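Biofilm growth-associated repressor (Xylella fastidiosa, PDB 3PQK) represses transcription of its own operon by binding a palindromic AT-rich sequence over the -10 region of the blh promoter. Local coordinates at residues V39-Q44 with Q74-L79; P23-L28 with L57-E62; T31-E36 with L87-Y92. All blocks are in the same frame, centred on the assembly; numbering follows the deposited sequence.

Contact 1 (V39-Q44 with Q74-L79); sequences VGELEQ and QIFYRL
In the winged helix of this ArsR-family repressor, the first helix of the predicted helix-turn-helix packs through Val39 and Leu42 against Tyr77 on the second strand of the wing. The axes of segments 39-44 and 76-79 make 69° between their N-to-C directions. Val39 brings its CB to within 4.1 Å of Tyr77 CE2, and one turn on, Leu42 CD1 lies 4.2 Å from Tyr77 CD2, so both aliphatic groups press obliquely on the same side of the phenol ring. Tyr77 holds its CG anti to the carbonyl carbon (chi1 -67°), which carries the ring off the strand toward the helix; there it also touches Leu57 of helix 52-62 and Val66 and Thr68 of the neighbouring strand.

Beside this apolar patch a water links the two backbones. Water 1 accepts from Val39 N at 3.0 Å and donates to Ile75 O at 2.6 Å, bridging a gap of 4.5 Å between that N and O. The amide belongs to the first turn of the helix, where no preceding turn supplies a carbonyl, and the water takes that place.

Glu41 reaches Phe76 with an extended chain. Its OE1 stands 4.0 Å from Phe76 CE1, at the ring edge near the ring plane, with carboxylate and ring turned 41° apart. The same oxygen accepts a hydrogen bond from Ser38 N, which ties it to the start of the helix. Gln74 CG lies over one face of the Phe76 ring, 3.5 Å above the plane and toward its rim. This seating of the helix-turn-helix against the two-stranded wing is characteristic of the winged-helix fold.

Contact 2 (P23-L28 with L57-E62); sequences PVRLML and LGVLRE
Arg25 makes the first crossing from helix 23-33, passing its aliphatic stem at a slant over Leu60 and its head across Val59. CG of Arg25 is 4.0 Å from Leu60 CG. Farther out, the extended chain puts the guanidinium at Val59, whose CG1 sits over one face, 3.4 Å above the plane and offset toward the rim; Arg25 NE and Val59 CG1 are 3.5 Å apart. With chi1 at 172°, Val59 CG1 is anti to the backbone N, the branch that meets this face. The guanidinium nitrogens are bound by other residues: NH1 donates to Thr19 O and NE to Gln56 OE1, which should limit rotation of the head.

Helix 52-62 is the second helix of the predicted helix-turn-helix, probably the recognition helix, as in other ArsR-family proteins, and here its inner side lies on helix 23-33 at a crossing angle of -72°. Leu26 and Met27, a selenomethionine, instead pack on Ala10 and Met6 of the second subunit.

One turn after Arg25, Leu28 meets two leucines. Its CB is 3.8 Å from Leu60 CD1, while its CD1 comes to 3.9 Å from Leu57 CG, the Leu28 and Leu57 side chains crossing at about a right angle.

Contact 3 (T31-E36 with L87-Y92); sequences TLVEGE and LVNALY
Tyr92 has CG anti to its own backbone N (chi1 -180°), which swings the phenol across to helix 23-33, and Val33 with chi1 165° sends CG1 out to meet it. That methyl makes a CH-pi contact, 3.8 Å from the ring centroid of Tyr92 and only 16° off the ring normal. The other branch, Val33 CG2, rests 3.7 Å from Val88 CG1, one turn back along helix 84-96.

At the far end of the ring, Tyr92 OH donates to Glu34 OE2 at a short 2.5 Å, using the anti lone pair of that oxygen. The carboxylate arrives at the ring edge, near its plane, yet is itself turned 89° from the ring. One face of the phenol is therefore packed by a methyl while its hydroxyl is held by a carboxylate, which together probably restrain the ring. Tyr92 also touches Cys30, which forms a disulfide with Cys96 in this crystal.

Leu87, Ala90 and Leu91 pack instead on Leu91, Ala90 and Leu87 of the second subunit. A C-terminal helix that joins the dimer interface to the winged-helix core in this way is characteristic of ArsR-family repressors.

From the N terminus, helix 23-33 comes first and serves two contacts: its first half opens contact 2 and its end opens contact 3. Helix 39-46 then opens contact 1. Contact 2 is the first to close, at the end of helix 52-62, while the other two are still open, so it crosses both. Contact 1 closes next, on strand 76-79, and contact 3 last, on helix 84-96; the loop of contact 3 thus encloses contact 1. Leu42 of contact 1 meets Leu57 of contact 2, Tyr77 O packs on Leu32 to join contacts 1 and 3, and Leu26 touches Leu91, joining contacts 2 and 3. Together they tie the helix-turn-helix, wing and helix 84-96 into one unit.

Contact 1 (V39-Q44 with Q74-L79)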
loop_
_atom_site.group_PDB
_atom_site.type_symbol
_atom_site.label_atom_id
_atom_site.label_comp_id
_atom_site.label_asym_id
_atom_site.label_seq_id
_atom_site.Cartn_x
_atom_site.Cartn_y
_atom_site.Cartn_z
ATOM N N VAL B 39 -16.575 14.778 -11.715
ATOM C CA VAL B 39 -17.197 13.463 -11.574
ATOM C C VAL B 39 -17.481 12.837 -12.938
ATOM O O VAL B 39 -17.264 11.638 -13.113
ATOM C CB VAL B 39 -18.411 13.491 -10.586
ATOM C CG1 VAL B 39 -19.592 14.319 -11.116
ATOM C CG2 VAL B 39 -18.862 12.095 -10.182
ATOM N N GLY B 40 -17.897 13.659 -13.905
ATOM C CA GLY B 40 -18.166 13.226 -15.275
ATOM C C GLY B 40 -16.922 12.739 -15.978
ATOM O O GLY B 40 -16.959 11.714 -16.645
ATOM N N GLU B 41 -15.799 13.461 -15.814
ATOM C CA GLU B 41 -14.506 13.109 -16.375
ATOM C C GLU B 41 -13.966 11.823 -15.749
ATOM O O GLU B 41 -13.359 10.996 -16.453
ATOM C CB GLU B 41 -13.513 14.240 -16.157
ATOM C CG GLU B 41 -13.940 15.499 -16.876
ATOM C CD GLU B 41 -13.111 16.740 -16.638
ATOM O OE1 GLU B 41 -12.595 16.939 -15.518
ATOM O OE2 GLU B 41 -12.983 17.531 -17.593
ATOM N N LEU B 42 -14.181 11.647 -14.423
ATOM C CA LEU B 42 -13.732 10.431 -13.736
ATOM C C LEU B 42 -14.505 9.226 -14.258
ATOM O O LEU B 42 -13.904 8.200 -14.552
ATOM C CB LEU B 42 -13.842 10.576 -12.190
ATOM C CG LEU B 42 -12.824 11.540 -11.577
ATOM C CD1 LEU B 42 -13.224 11.968 -10.205
ATOM C CD2 LEU B 42 -11.393 11.021 -11.668
ATOM N N GLU B 43 -15.823 9.375 -14.423
ATOM C CA GLU B 43 -16.717 8.323 -14.909
ATOM C C GLU B 43 -16.303 7.828 -16.288
ATOM O O GLU B 43 -16.290 6.623 -16.515
ATOM C CB GLU B 43 -18.174 8.811 -14.915
ATOM C CG GLU B 43 -19.162 7.889 -15.623
ATOM C CD GLU B 43 -20.594 8.383 -15.642
ATOM O OE1 GLU B 43 -21.384 7.943 -14.775
ATOM O OE2 GLU B 43 -20.927 9.213 -16.520
ATOM N N GLN B 44 -15.963 8.754 -17.198
ATOM C CA GLN B 44 -15.548 8.432 -18.565
ATOM C C GLN B 44 -14.195 7.762 -18.632
ATOM O O GLN B 44 -14.061 6.755 -19.325
ATOM C CB GLN B 44 -15.581 9.678 -19.470
ATOM C CG GLN B 44 -16.985 10.261 -19.676
ATOM C CD GLN B 44 -17.938 9.289 -20.330
ATOM O OE1 GLN B 44 -17.720 8.830 -21.460
ATOM N NE2 GLN B 44 -19.002 8.940 -19.618
ATOM N N GLN B 74 -17.722 24.582 -11.495
ATOM C CA GLN B 74 -17.521 23.142 -11.623
ATOM C C GLN B 74 -16.853 22.542 -10.374
ATOM O O GLN B 74 -15.887 23.098 -9.864
ATOM C CB GLN B 74 -16.682 22.841 -12.893
ATOM C CG GLN B 74 -16.478 21.358 -13.222
ATOM C CD GLN B 74 -17.752 20.575 -13.297
ATOM O OE1 GLN B 74 -18.206 20.011 -12.313
ATOM N NE2 GLN B 74 -18.283 20.413 -14.479
ATOM N N ILE B 75 -17.358 21.429 -9.895
ATOM C CA ILE B 75 -16.739 20.716 -8.762
ATOM C C ILE B 75 -15.606 19.777 -9.302
ATOM O O ILE B 75 -15.902 18.853 -10.049
ATOM C CB ILE B 75 -17.795 19.899 -7.943
ATOM C CG1 ILE B 75 -18.893 20.806 -7.330
ATOM C CG2 ILE B 75 -17.117 19.032 -6.844
ATOM C CD1 ILE B 75 -20.307 20.120 -7.284
ATOM N N PHE B 76 -14.348 20.019 -8.913
ATOM C CA PHE B 76 -13.214 19.157 -9.285
ATOM C C PHE B 76 -12.692 18.420 -8.068
ATOM O O PHE B 76 -12.516 19.022 -6.999
ATOM C CB PHE B 76 -12.039 19.957 -9.884
ATOM C CG PHE B 76 -12.367 20.612 -11.199
ATOM C CD1 PHE B 76 -12.430 19.863 -12.371
ATOM C CD2 PHE B 76 -12.659 21.971 -11.264
ATOM C CE1 PHE B 76 -12.791 20.456 -13.579
ATOM C CE2 PHE B 76 -12.997 22.572 -12.483
ATOM C CZ PHE B 76 -13.040 21.812 -13.634
ATOM N N TYR B 77 -12.366 17.146 -8.255
ATOM C CA TYR B 77 -11.747 16.328 -7.216
ATOM C C TYR B 77 -10.263 16.355 -7.465
ATOM O O TYR B 77 -9.830 16.482 -8.599
ATOM C CB TYR B 77 -12.278 14.903 -7.262
ATOM C CG TYR B 77 -13.742 14.794 -6.886
ATOM C CD1 TYR B 77 -14.126 14.394 -5.609
ATOM C CD2 TYR B 77 -14.741 15.021 -7.827
ATOM C CE1 TYR B 77 -15.469 14.234 -5.274
ATOM C CE2 TYR B 77 -16.091 14.876 -7.500
ATOM C CZ TYR B 77 -16.449 14.493 -6.218
ATOM O OH TYR B 77 -17.773 14.325 -5.887
ATOM N N ARG B 78 -9.487 16.265 -6.409
ATOM C CA ARG B 78 -8.045 16.306 -6.425
ATOM C C ARG B 78 -7.556 15.551 -5.195
ATOM O O ARG B 78 -8.290 15.428 -4.209
ATOM C CB ARG B 78 -7.538 17.762 -6.364
ATOM C CG ARG B 78 -8.074 18.599 -5.184
ATOM C CD ARG B 78 -7.413 19.965 -5.065
ATOM N NE ARG B 78 -6.159 19.900 -4.312
ATOM C CZ ARG B 78 -5.176 20.794 -4.390
ATOM N NH1 ARG B 78 -5.278 21.837 -5.208
ATOM N NH2 ARG B 78 -4.073 20.641 -3.666
ATOM N N LEU B 79 -6.317 15.102 -5.250
ATOM C CA LEU B 79 -5.675 14.442 -4.146
ATOM C C LEU B 79 -5.359 15.477 -3.073
ATOM O O LEU B 79 -5.088 16.641 -3.386
ATOM C CB LEU B 79 -4.347 13.838 -4.628
ATOM C CG LEU B 79 -4.433 12.611 -5.520
ATOM C CD1 LEU B 79 -3.038 12.214 -5.986
ATOM C CD2 LEU B 79 -5.103 11.438 -4.789
HETATM O O HOH W 1 -17.827 17.157 -10.281
#

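Contact 2 (P23-L28 with L57-E62)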
loop_
_atom_site.group_PDB
_atom_site.type_symbol
_atom_site.label_atom_id
_atom_site.label_comp_id
_atom_site.label_asym_id
_atom_site.label_seq_id
_atom_site.Cartn_x
_atom_site.Cartn_y
_atom_site.Cartn_z
ATOM N N PRO B 23 -10.398 -1.834 -5.841
ATOM C CA PRO B 23 -9.979 -1.498 -7.224
ATOM C C PRO B 23 -10.473 -0.161 -7.759
ATOM O O PRO B 23 -9.712 0.542 -8.423
ATOM C CB PRO B 23 -10.500 -2.686 -8.053
ATOM C CG PRO B 23 -11.562 -3.339 -7.196
ATOM C CD PRO B 23 -11.037 -3.172 -5.795
ATOM N N VAL B 24 -11.720 0.219 -7.443
ATOM C CA VAL B 24 -12.292 1.496 -7.905
ATOM C C VAL B 24 -11.569 2.666 -7.221
ATOM O O VAL B 24 -11.188 3.624 -7.912
ATOM C CB VAL B 24 -13.842 1.562 -7.781
ATOM C CG1 VAL B 24 -14.379 2.940 -8.187
ATOM C CG2 VAL B 24 -14.511 0.447 -8.602
ATOM N N ARG B 25 -11.288 2.546 -5.905
ATOM C CA ARG B 25 -10.510 3.572 -5.182
ATOM C C ARG B 25 -9.126 3.718 -5.782
ATOM O O ARG B 25 -8.662 4.834 -5.981
ATOM C CB ARG B 25 -10.399 3.254 -3.696
ATOM C CG ARG B 25 -11.698 3.429 -2.967
ATOM C CD ARG B 25 -11.569 2.964 -1.535
ATOM N NE ARG B 25 -12.847 2.496 -1.016
ATOM C CZ ARG B 25 -12.995 1.652 -0.000
ATOM N NH1 ARG B 25 -11.932 1.159 0.626
ATOM N NH2 ARG B 25 -14.206 1.295 0.398
ATOM N N LEU B 26 -8.491 2.602 -6.140
ATOM C CA LEU B 26 -7.185 2.660 -6.775
ATOM C C LEU B 26 -7.184 3.363 -8.143
ATOM O O LEU B 26 -6.299 4.176 -8.403
ATOM C CB LEU B 26 -6.556 1.273 -6.868
ATOM C CG LEU B 26 -5.973 0.789 -5.555
ATOM C CD1 LEU B 26 -5.628 -0.695 -5.632
ATOM C CD2 LEU B 26 -4.720 1.588 -5.196
HETATM N N MSE B 27 -8.172 3.057 -8.988
HETATM C CA MSE B 27 -8.287 3.676 -10.323
HETATM C C MSE B 27 -8.497 5.185 -10.153
HETATM O O MSE B 27 -7.800 5.970 -10.778
HETATM C CB MSE B 27 -9.433 3.038 -11.115
HETATM C CG MSE B 27 -9.178 1.583 -11.489
HETATM SE SE MSE B 27 -10.608 0.803 -12.585
HETATM C CE MSE B 27 -11.957 0.471 -11.340
ATOM N N LEU B 28 -9.321 5.573 -9.170
ATOM C CA LEU B 28 -9.584 6.962 -8.842
ATOM C C LEU B 28 -8.329 7.702 -8.402
ATOM O O LEU B 28 -8.025 8.728 -8.964
ATOM C CB LEU B 28 -10.700 7.046 -7.775
ATOM C CG LEU B 28 -12.112 6.751 -8.289
ATOM C CD1 LEU B 28 -13.083 6.577 -7.138
ATOM C CD2 LEU B 28 -12.604 7.858 -9.242
ATOM N N LEU B 57 -15.571 7.867 -4.127
ATOM C CA LEU B 57 -14.928 9.181 -3.905
ATOM C C LEU B 57 -15.319 9.672 -2.493
ATOM O O LEU B 57 -14.554 10.393 -1.842
ATOM C CB LEU B 57 -15.332 10.230 -4.972
ATOM C CG LEU B 57 -14.748 10.073 -6.397
ATOM C CD1 LEU B 57 -15.667 10.737 -7.460
ATOM C CD2 LEU B 57 -13.335 10.656 -6.504
ATOM N N GLY B 58 -16.522 9.275 -2.051
ATOM C CA GLY B 58 -17.052 9.560 -0.718
ATOM C C GLY B 58 -16.143 8.959 0.336
ATOM O O GLY B 58 -15.615 9.697 1.162
ATOM N N VAL B 59 -15.820 7.652 0.203
ATOM C CA VAL B 59 -14.861 6.935 1.078
ATOM C C VAL B 59 -13.480 7.621 1.070
ATOM O O VAL B 59 -12.919 7.863 2.123
ATOM C CB VAL B 59 -14.750 5.427 0.734
ATOM C CG1 VAL B 59 -13.617 4.750 1.516
ATOM C CG2 VAL B 59 -16.077 4.705 0.969
ATOM N N LEU B 60 -12.951 7.962 -0.110
ATOM C CA LEU B 60 -11.627 8.603 -0.267
ATOM C C LEU B 60 -11.577 9.981 0.334
ATOM O O LEU B 60 -10.516 10.426 0.763
ATOM C CB LEU B 60 -11.255 8.678 -1.774
ATOM C CG LEU B 60 -10.877 7.352 -2.447
ATOM C CD1 LEU B 60 -10.745 7.532 -3.963
ATOM C CD2 LEU B 60 -9.566 6.745 -1.833
ATOM N N ARG B 61 -12.714 10.701 0.298
ATOM C CA ARG B 61 -12.849 12.046 0.871
ATOM C C ARG B 61 -12.894 11.918 2.384
ATOM O O ARG B 61 -12.205 12.670 3.068
ATOM C CB ARG B 61 -14.123 12.748 0.354
ATOM C CG ARG B 61 -13.888 13.968 -0.525
ATOM C CD ARG B 61 -15.190 14.701 -0.816
ATOM N NE ARG B 61 -15.225 16.068 -0.270
ATOM C CZ ARG B 61 -16.331 16.666 0.178
ATOM N NH1 ARG B 61 -17.479 16.012 0.207
ATOM N NH2 ARG B 61 -16.281 17.913 0.642
ATOM N N GLU B 62 -13.689 10.957 2.912
ATOM C CA GLU B 62 -13.782 10.719 4.383
ATOM C C GLU B 62 -12.403 10.357 4.911
ATOM O O GLU B 62 -11.969 10.883 5.941
ATOM C CB GLU B 62 -14.718 9.554 4.713
ATOM C CG GLU B 62 -16.114 9.599 4.127
ATOM C CD GLU B 62 -17.181 10.333 4.902
ATOM O OE1 GLU B 62 -18.331 9.844 4.906
ATOM O OE2 GLU B 62 -16.882 11.404 5.478
#

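Contact 3 (T31-E36 with L87-Y92)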
loop_
_atom_site.group_PDB
_atom_site.type_symbol
_atom_site.label_atom_id
_atom_site.label_comp_id
_atom_site.label_asym_id
_atom_site.label_seq_id
_atom_site.Cartn_x
_atom_site.Cartn_y
_atom_site.Cartn_z
ATOM N N THR B 31 -5.759 8.030 -11.261
ATOM C CA THR B 31 -6.234 9.020 -12.252
ATOM C C THR B 31 -5.951 10.445 -11.748
ATOM O O THR B 31 -5.471 11.293 -12.513
ATOM C CB THR B 31 -7.735 8.812 -12.569
ATOM O OG1 THR B 31 -7.967 7.449 -12.939
ATOM C CG2 THR B 31 -8.241 9.740 -13.681
ATOM N N LEU B 32 -6.176 10.679 -10.435
ATOM C CA LEU B 32 -5.982 11.985 -9.801
ATOM C C LEU B 32 -4.551 12.443 -9.622
ATOM O O LEU B 32 -4.309 13.609 -9.354
ATOM C CB LEU B 32 -6.790 12.113 -8.510
ATOM C CG LEU B 32 -8.316 12.049 -8.649
ATOM C CD1 LEU B 32 -8.949 11.912 -7.280
ATOM C CD2 LEU B 32 -8.886 13.326 -9.338
ATOM N N VAL B 33 -3.594 11.548 -9.786
ATOM C CA VAL B 33 -2.154 11.881 -9.751
ATOM C C VAL B 33 -1.880 12.838 -10.935
ATOM O O VAL B 33 -1.121 13.792 -10.809
ATOM C CB VAL B 33 -1.315 10.569 -9.848
ATOM C CG1 VAL B 33 0.149 10.847 -10.194
ATOM C CG2 VAL B 33 -1.422 9.763 -8.558
ATOM N N GLU B 34 -2.556 12.595 -12.052
ATOM C CA GLU B 34 -2.455 13.351 -13.296
ATOM C C GLU B 34 -3.109 14.739 -13.264
ATOM O O GLU B 34 -2.712 15.616 -14.043
ATOM C CB GLU B 34 -2.951 12.502 -14.458
ATOM C CG GLU B 34 -2.020 11.316 -14.704
ATOM C CD GLU B 34 -2.557 10.192 -15.560
ATOM O OE1 GLU B 34 -3.684 10.317 -16.090
ATOM O OE2 GLU B 34 -1.829 9.188 -15.725
ATOM N N GLY B 35 -4.016 14.965 -12.312
ATOM C CA GLY B 35 -4.660 16.261 -12.157
ATOM C C GLY B 35 -6.046 16.195 -11.564
ATOM O O GLY B 35 -6.511 15.116 -11.182
ATOM N N GLU B 36 -6.707 17.357 -11.487
ATOM C CA GLU B 36 -8.063 17.525 -10.943
ATOM C C GLU B 36 -9.086 17.136 -11.979
ATOM O O GLU B 36 -8.969 17.567 -13.127
ATOM C CB GLU B 36 -8.311 18.994 -10.546
ATOM C CG GLU B 36 -7.290 19.567 -9.574
ATOM C CD GLU B 36 -7.576 20.946 -9.006
ATOM O OE1 GLU B 36 -8.649 21.518 -9.309
ATOM O OE2 GLU B 36 -6.725 21.451 -8.237
ATOM N N LEU B 87 1.995 7.853 -0.779
ATOM C CA LEU B 87 1.771 6.435 -1.057
ATOM C C LEU B 87 1.079 6.287 -2.422
ATOM O O LEU B 87 1.478 5.432 -3.226
ATOM C CB LEU B 87 0.968 5.752 0.069
ATOM C CG LEU B 87 0.544 4.266 -0.185
ATOM C CD1 LEU B 87 1.755 3.366 -0.454
ATOM C CD2 LEU B 87 -0.287 3.730 0.970
ATOM N N VAL B 88 0.082 7.143 -2.684
ATOM C CA VAL B 88 -0.666 7.168 -3.952
ATOM C C VAL B 88 0.342 7.374 -5.101
ATOM O O VAL B 88 0.338 6.607 -6.058
ATOM C CB VAL B 88 -1.782 8.236 -3.975
ATOM C CG1 VAL B 88 -2.424 8.310 -5.359
ATOM C CG2 VAL B 88 -2.854 7.952 -2.922
ATOM N N ASN B 89 1.238 8.380 -4.959
ATOM C CA ASN B 89 2.273 8.668 -5.948
ATOM C C ASN B 89 3.200 7.453 -6.208
ATOM O O ASN B 89 3.575 7.224 -7.354
ATOM C CB ASN B 89 3.068 9.909 -5.532
ATOM C CG ASN B 89 2.416 11.206 -5.967
ATOM O OD1 ASN B 89 2.125 12.084 -5.157
ATOM N ND2 ASN B 89 2.151 11.353 -7.255
ATOM N N ALA B 90 3.514 6.647 -5.161
ATOM C CA ALA B 90 4.344 5.442 -5.289
ATOM C C ALA B 90 3.593 4.334 -5.990
ATOM O O ALA B 90 4.186 3.631 -6.798
ATOM C CB ALA B 90 4.807 4.960 -3.922
ATOM N N LEU B 91 2.300 4.154 -5.677
ATOM C CA LEU B 91 1.465 3.140 -6.337
ATOM C C LEU B 91 1.334 3.485 -7.836
ATOM O O LEU B 91 1.332 2.577 -8.677
ATOM C CB LEU B 91 0.062 3.081 -5.697
ATOM C CG LEU B 91 -0.054 2.535 -4.266
ATOM C CD1 LEU B 91 -1.401 2.931 -3.646
ATOM C CD2 LEU B 91 0.122 0.986 -4.228
ATOM N N TYR B 92 1.250 4.799 -8.171
ATOM C CA TYR B 92 1.158 5.255 -9.572
ATOM C C TYR B 92 2.405 4.822 -10.323
ATOM O O TYR B 92 2.283 4.071 -11.301
ATOM C CB TYR B 92 0.970 6.784 -9.679
ATOM C CG TYR B 92 0.867 7.292 -11.108
ATOM C CD1 TYR B 92 -0.332 7.210 -11.815
ATOM C CD2 TYR B 92 1.953 7.895 -11.734
ATOM C CE1 TYR B 92 -0.434 7.674 -13.124
ATOM C CE2 TYR B 92 1.858 8.376 -13.043
ATOM C CZ TYR B 92 0.659 8.267 -13.730
ATOM O OH TYR B 92 0.547 8.732 -15.016
#